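Local coordinates for protein disulfide-isomerase A4 (Rattus norvegicus, PDB 3EC3) that catalyses the rearrangement of disulfide bonds in proteins of the endoplasmic reticulum, and is represented here by its noncatalytic thioredoxin-like b and b' domains, at residues Q16-L21 with A66-V71; M95-S100 with S104-Y109; V142-S145 with A151-F154. The protein carries 1 engineered substitution. All coordinates share one frame; numbering follows the deposited sequence.

Interaction 1: residues Q16-L21 with A66-V71; sequences QVQEFL and AKFLKV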
loop_
_atom_site.group_PDB
_atom_site.type_symbol
_atom_site.label_atom_id
_atom_site.label_comp_id
_atom_site.label_asym_id
_atom_site.label_seq_id
_atom_site.Cartn_x
_atom_site.Cartn_y
_atom_site.Cartn_z
ATOM N N GLN A 16 3.669 -3.749 20.839
ATOM C CA GLN A 16 3.149 -2.634 20.042
ATOM C C GLN A 16 3.415 -2.895 18.550
ATOM O O GLN A 16 2.519 -2.740 17.692
ATOM C CB GLN A 16 3.821 -1.334 20.499
ATOM C CG GLN A 16 3.401 -0.034 19.763
ATOM C CD GLN A 16 2.102 0.566 20.319
ATOM O OE1 GLN A 16 1.311 -0.108 20.969
ATOM N NE2 GLN A 16 1.913 1.859 20.103
ATOM N N VAL A 17 4.661 -3.231 18.232
ATOM C CA VAL A 17 5.015 -3.495 16.811
ATOM C C VAL A 17 4.245 -4.709 16.268
ATOM O O VAL A 17 3.714 -4.652 15.175
ATOM C CB VAL A 17 6.522 -3.748 16.656
ATOM C CG1 VAL A 17 6.871 -3.980 15.153
ATOM C CG2 VAL A 17 7.311 -2.602 17.229
ATOM N N GLN A 18 4.167 -5.785 17.044
ATOM C CA GLN A 18 3.341 -6.962 16.672
ATOM C C GLN A 18 1.877 -6.612 16.384
ATOM O O GLN A 18 1.292 -7.029 15.384
ATOM C CB GLN A 18 3.486 -8.041 17.746
ATOM C CG GLN A 18 4.951 -8.601 17.790
ATOM C CD GLN A 18 5.228 -9.514 18.997
ATOM O OE1 GLN A 18 4.763 -9.274 20.092
ATOM N NE2 GLN A 18 6.020 -10.557 18.778
ATOM N N GLU A 19 1.290 -5.781 17.232
ATOM C CA GLU A 19 -0.077 -5.320 17.029
ATOM C C GLU A 19 -0.249 -4.472 15.742
ATOM O O GLU A 19 -1.239 -4.590 15.031
ATOM C CB GLU A 19 -0.526 -4.547 18.268
ATOM C CG GLU A 19 -1.845 -3.808 18.148
ATOM C CD GLU A 19 -2.160 -3.043 19.425
ATOM O OE1 GLU A 19 -2.911 -3.587 20.255
ATOM O OE2 GLU A 19 -1.595 -1.939 19.623
ATOM N N PHE A 20 0.718 -3.638 15.434
ATOM C CA PHE A 20 0.679 -2.892 14.190
ATOM C C PHE A 20 0.637 -3.827 12.973
ATOM O O PHE A 20 -0.132 -3.604 12.026
ATOM C CB PHE A 20 1.857 -1.947 14.117
ATOM C CG PHE A 20 1.715 -0.749 15.066
ATOM C CD1 PHE A 20 0.492 -0.481 15.669
ATOM C CD2 PHE A 20 2.765 0.084 15.305
ATOM C CE1 PHE A 20 0.329 0.601 16.522
ATOM C CE2 PHE A 20 2.617 1.164 16.164
ATOM C CZ PHE A 20 1.385 1.419 16.756
ATOM N N LEU A 21 1.403 -4.893 13.038
ATOM C CA LEU A 21 1.570 -5.719 11.834
ATOM C C LEU A 21 0.311 -6.560 11.681
ATOM O O LEU A 21 -0.153 -6.854 10.586
ATOM C CB LEU A 21 2.873 -6.534 11.955
ATOM C CG LEU A 21 4.121 -5.616 11.996
ATOM C CD1 LEU A 21 5.412 -6.319 12.466
ATOM C CD2 LEU A 21 4.353 -4.867 10.667
ATOM N N ALA A 66 15.141 -3.521 17.849
ATOM C CA ALA A 66 16.058 -3.553 16.706
ATOM C C ALA A 66 16.479 -5.011 16.423
ATOM O O ALA A 66 16.412 -5.474 15.276
ATOM C CB ALA A 66 17.302 -2.684 16.984
ATOM N N LYS A 67 16.876 -5.722 17.476
ATOM C CA LYS A 67 17.217 -7.181 17.369
ATOM C C LYS A 67 16.081 -7.990 16.760
ATOM O O LYS A 67 16.283 -8.718 15.762
ATOM C CB LYS A 67 17.655 -7.739 18.740
ATOM C CG LYS A 67 18.881 -7.026 19.265
ATOM C CD LYS A 67 19.411 -7.515 20.634
ATOM C CE LYS A 67 20.533 -6.590 21.114
ATOM N NZ LYS A 67 20.782 -6.719 22.589
ATOM N N PHE A 68 14.877 -7.852 17.322
ATOM C CA PHE A 68 13.685 -8.478 16.737
ATOM C C PHE A 68 13.530 -8.162 15.260
ATOM O O PHE A 68 13.201 -9.056 14.468
ATOM C CB PHE A 68 12.406 -8.091 17.500
ATOM C CG PHE A 68 11.129 -8.513 16.825
ATOM C CD1 PHE A 68 10.404 -7.607 16.053
ATOM C CD2 PHE A 68 10.639 -9.810 16.972
ATOM C CE1 PHE A 68 9.192 -7.999 15.427
ATOM C CE2 PHE A 68 9.438 -10.206 16.342
ATOM C CZ PHE A 68 8.719 -9.306 15.576
ATOM N N LEU A 69 13.752 -6.904 14.883
ATOM C CA LEU A 69 13.553 -6.475 13.501
ATOM C C LEU A 69 14.716 -6.812 12.595
ATOM O O LEU A 69 14.666 -6.524 11.394
ATOM C CB LEU A 69 13.329 -4.972 13.415
ATOM C CG LEU A 69 12.058 -4.444 14.062
ATOM C CD1 LEU A 69 12.030 -2.936 13.872
ATOM C CD2 LEU A 69 10.829 -5.138 13.473
ATOM N N LYS A 70 15.765 -7.360 13.177
ATOM C CA LYS A 70 16.974 -7.736 12.473
ATOM C C LYS A 70 17.682 -6.531 11.789
ATOM O O LYS A 70 18.241 -6.655 10.702
ATOM C CB LYS A 70 16.681 -8.952 11.544
ATOM C CG LYS A 70 16.181 -10.187 12.343
ATOM C CD LYS A 70 16.448 -11.581 11.631
ATOM C CE LYS A 70 16.846 -12.677 12.647
ATOM N NZ LYS A 70 17.354 -13.976 12.011
ATOM N N VAL A 71 17.686 -5.382 12.468
ATOM C CA VAL A 71 18.344 -4.159 11.959
ATOM C C VAL A 71 19.291 -3.590 12.999
ATOM O O VAL A 71 19.074 -3.772 14.201
ATOM C CB VAL A 71 17.323 -3.035 11.558
ATOM C CG1 VAL A 71 16.349 -3.501 10.471
ATOM C CG2 VAL A 71 16.566 -2.477 12.781
#

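Interaction 2: residues M95-S100 with S104-Y109; sequences MDVQGS and SAIKDY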
loop_
_atom_site.group_PDB
_atom_site.type_symbol
_atom_site.label_atom_id
_atom_site.label_comp_id
_atom_site.label_asym_id
_atom_site.label_seq_id
_atom_site.Cartn_x
_atom_site.Cartn_y
_atom_site.Cartn_z
HETATM N N MSE A 95 16.255 1.884 5.191
HETATM C CA MSE A 95 17.104 2.972 4.698
HETATM C C MSE A 95 18.022 3.438 5.819
HETATM O O MSE A 95 17.574 3.598 6.946
HETATM C CB MSE A 95 16.268 4.155 4.226
HETATM C CG MSE A 95 17.108 5.337 3.728
HETATM SE SE MSE A 95 15.945 6.821 3.277
HETATM C CE MSE A 95 15.252 7.136 4.823
ATOM N N ASP A 96 19.306 3.620 5.503
ATOM C CA ASP A 96 20.258 4.196 6.463
ATOM C C ASP A 96 19.884 5.633 6.704
ATOM O O ASP A 96 19.607 6.357 5.752
ATOM C CB ASP A 96 21.719 4.165 5.928
ATOM C CG ASP A 96 22.239 2.749 5.670
ATOM O OD1 ASP A 96 21.553 1.763 6.051
ATOM O OD2 ASP A 96 23.358 2.607 5.089
ATOM N N VAL A 97 19.876 6.056 7.976
ATOM C CA VAL A 97 19.570 7.441 8.322
ATOM C C VAL A 97 20.558 7.974 9.355
ATOM O O VAL A 97 20.615 7.462 10.479
ATOM C CB VAL A 97 18.118 7.643 8.869
ATOM C CG1 VAL A 97 17.896 9.106 9.271
ATOM C CG2 VAL A 97 17.075 7.251 7.824
ATOM N N GLN A 98 21.342 8.982 8.963
ATOM C CA GLN A 98 22.173 9.694 9.941
ATOM C C GLN A 98 22.045 11.200 9.872
ATOM O O GLN A 98 21.171 11.723 9.199
ATOM C CB GLN A 98 23.630 9.275 9.840
ATOM C CG GLN A 98 24.166 9.281 8.460
ATOM C CD GLN A 98 25.130 8.162 8.297
ATOM O OE1 GLN A 98 26.307 8.387 8.074
ATOM N NE2 GLN A 98 24.641 6.930 8.469
ATOM N N GLY A 99 22.927 11.893 10.598
ATOM C CA GLY A 99 22.811 13.326 10.730
ATOM C C GLY A 99 22.921 13.947 9.361
ATOM O O GLY A 99 22.240 14.915 9.066
ATOM N N SER A 100 23.717 13.317 8.510
ATOM C CA SER A 100 24.028 13.830 7.173
ATOM C C SER A 100 22.937 13.529 6.142
ATOM O O SER A 100 22.871 14.182 5.117
ATOM C CB SER A 100 25.406 13.319 6.729
ATOM O OG SER A 100 25.383 11.906 6.555
ATOM N N SER A 104 14.701 15.495 2.914
ATOM C CA SER A 104 14.028 15.242 1.633
ATOM C C SER A 104 14.213 13.808 1.125
ATOM O O SER A 104 13.304 13.265 0.536
ATOM C CB SER A 104 14.496 16.254 0.575
ATOM O OG SER A 104 15.899 16.146 0.374
ATOM N N ALA A 105 15.371 13.193 1.360
ATOM C CA ALA A 105 15.587 11.785 0.973
ATOM C C ALA A 105 14.731 10.850 1.832
ATOM O O ALA A 105 14.247 9.836 1.358
ATOM C CB ALA A 105 17.041 11.407 1.143
ATOM N N ILE A 106 14.600 11.170 3.115
ATOM C CA ILE A 106 13.751 10.367 4.011
ATOM C C ILE A 106 12.317 10.446 3.535
ATOM O O ILE A 106 11.662 9.434 3.380
ATOM C CB ILE A 106 13.886 10.831 5.469
ATOM C CG1 ILE A 106 15.323 10.605 5.937
ATOM C CG2 ILE A 106 12.869 10.086 6.393
ATOM C CD1 ILE A 106 15.622 11.185 7.342
ATOM N N LYS A 107 11.860 11.665 3.269
ATOM C CA LYS A 107 10.510 11.927 2.803
ATOM C C LYS A 107 10.257 11.191 1.484
ATOM O O LYS A 107 9.238 10.537 1.341
ATOM C CB LYS A 107 10.285 13.448 2.709
ATOM C CG LYS A 107 9.038 13.887 1.953
ATOM C CD LYS A 107 8.765 15.422 2.010
ATOM C CE LYS A 107 9.868 16.268 2.757
ATOM N NZ LYS A 107 9.816 17.756 2.445
ATOM N N ASP A 108 11.202 11.279 0.546
ATOM C CA ASP A 108 11.123 10.529 -0.706
ATOM C C ASP A 108 10.986 9.015 -0.525
ATOM O O ASP A 108 10.154 8.407 -1.186
ATOM C CB ASP A 108 12.349 10.829 -1.577
ATOM C CG ASP A 108 12.292 12.207 -2.226
ATOM O OD1 ASP A 108 11.310 12.966 -2.037
ATOM O OD2 ASP A 108 13.260 12.530 -2.929
ATOM N N TYR A 109 11.807 8.412 0.346
ATOM C CA TYR A 109 11.802 6.946 0.560
ATOM C C TYR A 109 10.445 6.466 1.116
ATOM O O TYR A 109 9.925 5.402 0.713
ATOM C CB TYR A 109 12.912 6.561 1.534
ATOM C CG TYR A 109 13.241 5.087 1.625
ATOM C CD1 TYR A 109 12.684 4.300 2.614
ATOM C CD2 TYR A 109 14.136 4.499 0.732
ATOM C CE1 TYR A 109 13.000 2.954 2.727
ATOM C CE2 TYR A 109 14.460 3.162 0.824
ATOM C CZ TYR A 109 13.880 2.397 1.831
ATOM O OH TYR A 109 14.180 1.066 1.930
#

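Interaction 3: residues V142-S145 with A151-F154; sequences VDFS and ATQF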
loop_
_atom_site.group_PDB
_atom_site.type_symbol
_atom_site.label_atom_id
_atom_site.label_comp_id
_atom_site.label_asym_id
_atom_site.label_seq_id
_atom_site.Cartn_x
_atom_site.Cartn_y
_atom_site.Cartn_z
ATOM N N VAL A 142 -14.549 -7.196 -0.105
ATOM C CA VAL A 142 -13.230 -7.183 0.581
ATOM C C VAL A 142 -13.464 -7.232 2.079
ATOM O O VAL A 142 -14.118 -6.354 2.618
ATOM C CB VAL A 142 -12.394 -5.910 0.184
ATOM C CG1 VAL A 142 -11.106 -5.809 1.041
ATOM C CG2 VAL A 142 -12.033 -5.982 -1.309
ATOM N N ASP A 143 -12.981 -8.277 2.757
ATOM C CA ASP A 143 -13.311 -8.434 4.153
ATOM C C ASP A 143 -12.158 -9.201 4.807
ATOM O O ASP A 143 -11.965 -10.397 4.535
ATOM C CB ASP A 143 -14.678 -9.152 4.299
ATOM C CG ASP A 143 -15.112 -9.305 5.752
ATOM O OD1 ASP A 143 -14.253 -9.129 6.642
ATOM O OD2 ASP A 143 -16.309 -9.583 5.994
ATOM N N PHE A 144 -11.381 -8.501 5.651
ATOM C CA PHE A 144 -10.211 -9.087 6.293
ATOM C C PHE A 144 -10.499 -9.698 7.682
ATOM O O PHE A 144 -9.553 -10.085 8.424
ATOM C CB PHE A 144 -9.076 -8.038 6.392
ATOM C CG PHE A 144 -8.491 -7.685 5.058
ATOM C CD1 PHE A 144 -8.851 -6.496 4.416
ATOM C CD2 PHE A 144 -7.552 -8.538 4.465
ATOM C CE1 PHE A 144 -8.310 -6.188 3.120
ATOM C CE2 PHE A 144 -7.015 -8.253 3.181
ATOM C CZ PHE A 144 -7.389 -7.036 2.545
ATOM N N SER A 145 -11.780 -9.791 8.055
ATOM C CA SER A 145 -12.132 -10.403 9.332
ATOM C C SER A 145 -11.771 -11.911 9.276
ATOM O O SER A 145 -11.635 -12.492 8.180
ATOM C CB SER A 145 -13.651 -10.214 9.623
ATOM O OG SER A 145 -14.430 -11.044 8.714
ATOM N N ALA A 151 -10.903 -16.001 1.739
ATOM C CA ALA A 151 -11.459 -15.702 0.421
ATOM C C ALA A 151 -10.953 -14.369 -0.133
ATOM O O ALA A 151 -10.719 -14.234 -1.327
ATOM C CB ALA A 151 -13.029 -15.770 0.442
ATOM N N THR A 152 -10.822 -13.363 0.738
ATOM C CA THR A 152 -10.342 -12.071 0.300
ATOM C C THR A 152 -8.933 -12.213 -0.237
ATOM O O THR A 152 -8.628 -11.622 -1.291
ATOM C CB THR A 152 -10.427 -11.060 1.461
ATOM O OG1 THR A 152 -11.810 -10.875 1.784
ATOM C CG2 THR A 152 -9.817 -9.656 1.128
ATOM N N GLN A 153 -8.110 -12.995 0.462
ATOM C CA GLN A 153 -6.701 -13.205 0.058
ATOM C C GLN A 153 -6.625 -14.091 -1.175
ATOM O O GLN A 153 -5.727 -13.924 -2.004
ATOM C CB GLN A 153 -5.905 -13.858 1.195
ATOM C CG GLN A 153 -5.653 -12.888 2.422
ATOM C CD GLN A 153 -4.806 -11.646 2.100
ATOM O OE1 GLN A 153 -4.374 -11.446 0.974
ATOM N NE2 GLN A 153 -4.555 -10.816 3.114
ATOM N N PHE A 154 -7.584 -15.007 -1.298
ATOM C CA PHE A 154 -7.690 -15.823 -2.524
ATOM C C PHE A 154 -7.673 -14.910 -3.748
ATOM O O PHE A 154 -6.894 -15.108 -4.693
ATOM C CB PHE A 154 -8.928 -16.698 -2.521
ATOM C CG PHE A 154 -9.134 -17.445 -3.836
ATOM C CD1 PHE A 154 -9.994 -16.948 -4.802
ATOM C CD2 PHE A 154 -8.438 -18.629 -4.093
ATOM C CE1 PHE A 154 -10.195 -17.654 -6.039
ATOM C CE2 PHE A 154 -8.607 -19.328 -5.302
ATOM C CZ PHE A 154 -9.480 -18.827 -6.279
#

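Interaction 1: residues Q16-L21 with A66-V71
Val17 and Leu69 supply the apolar part of this contact between helix 14-23 and helix 63-69. CG1 of Val17 stands 4.5 Å from CD2 of Leu69, a loose van der Waals approach of two branch ends, consistent with the 9.6 Å between the CA atoms of these residues. The chi1 of Val17, -178°, sets CG1 opposite its own backbone N, the branch that faces the leucine.

The polar-aromatic part is formed by Gln18 and Phe68 on the outer side. NE2 of Gln18 approaches CE2 of Phe68 to 4.2 Å, obliquely to the ring. CG of Phe68 lies anti to the backbone N (chi1 171°), which carries the ring out toward helix 14-23, and the residue gives the largest share, 51 Å², of the 144 Å² buried.

Backbone bonding shapes the end of the second helix. Lys70 adopts positive phi (61°), and two bonds return into the last turn, from Val71 N to Ala66 O at 3.1 Å and from Lys70 N to Lys67 O at 3.0 Å. This is a Schellman motif, which turns the chain out of the helix toward strand 75-79.

The two helices pack on the same face of the central sheet in the first thioredoxin-like domain, the b domain. Leu21 rests on Val28 and Leu69 on Leu30, and both leucines reach Met79.

No hydrogen bond or salt bridge joins the segments, and their approaches are long. The contact is thus loose, part apolar and part amide against ring, and the seating of both helices on the sheet probably does more than mutual bonding to set how they lie.

Interaction 2: residues M95-S100 with S104-Y109
Extended first torsions bring Met95 and Tyr109 together: chi1 is 179° in the methionine, modelled as selenomethionine, and -167° in the tyrosine, and in each residue CG is carried opposite the backbone N. The two side chains then slide past one another in opposite directions. CB of Met95 comes down over the middle of the tyrosine ring, 3.7 Å from its centroid and only 8° off the normal, a CH-pi contact over the face. Farther along, SE sits obliquely, 4.2 Å from the same centroid, in a Met-aromatic contact, and touches CB of Tyr109 at 3.5 Å. The bend at chi3 of Met95 swings CE away from the ring toward the preceding turn of the helix, where it meets CG1 of Ile106 at 3.6 Å, the two side chains crossing at about a right angle.

In thioredoxin-like terms this is the closing beta-to-alpha connection of the b domain: edge strand 93-96 runs out through a loop, and helix 103-113 comes back over the sheet. Met95 and Tyr109 both touch Leu76 of the adjoining strand, whereas Ile106 leans on Gln43 and Ala47 of helix 39-51, which covers the same face.

Val97, just beyond the strand, makes the second apolar contact. Its CG1 lies 3.6 Å from CD1 of Ile106, again at about a right angle, and both residues are buried. Ile106 is thereby touched at two points, CG1 by the methionine methyl and CD1 by the valine. Across the segments no hydrogen bond forms; the 250 Å² buried is mainly hydrocarbon, selenium and aromatic surface. Beside this packing, Asp96 pairs through OD1 with Lys75 in a salt bridge, and the tyrosine ring also meets that of His113.

Interaction 3: residues V142-S145 with A151-F154
The backbones of Val142 and Thr152 draw to 5.7 Å between CA atoms, where an irregular loop folds back against the first turns of helix 149-163. Thr152 meets the loop with both its branches. OG1 lies 2.8 Å from the carbonyl O of Asp143, with Tyr148 O a second acceptor close by. The chi1 of -65° puts OG1 anti to the carbonyl carbon of Thr152 and so leaves CG2 anti to the backbone N, over one face of the Phe144 ring, 4.0 Å from the centroid and offset toward the rim: a CH-pi contact. The same methyl has Val142 CG1 as an apolar neighbour, 4.1 Å from Thr152 CG2.

Gln153 meets the ring differently. NE2 comes to its edge, in plane, 3.6 Å from CE2 of Phe144, while donating to Lys83 O; ring and amide planes are 62° apart.

In catalytic thioredoxin domains, the loop joining the second strand to the second helix bears the redox-active cysteines; here, in the noncatalytic b' domain, segment 142-145 has none. Asp143 builds an Asx turn instead. Its OD1 accepts from Ser145 N at 2.9 Å, nearly along the C-O direction, and from Ser145 OG at 2.8 Å, from above the carboxylate plane. An alanine here removes OD1, and Ser145 N and OG, left without their common acceptor, would probably let the turn move.

Overall arrangement
Interactions 1 and 2 belong to the b domain and lie on opposite faces of its sheet, their centres 20 Å apart and nearest atoms about 8 Å. Interaction 3 lies in the b' domain, its centre 24 Å from that of interaction 1 and 35 Å from that of interaction 2, across the centre of the chain from the latter. None touches another. The loop after strand 75-79 nevertheless runs between interactions 1 and 3: Glu82 shares a backbone hydrogen bond with Leu21, while Lys83 accepts from Gln153, bridging the two domains. All three contacts shape noncatalytic thioredoxin-like domains and include no redox-active centre or bound ligand.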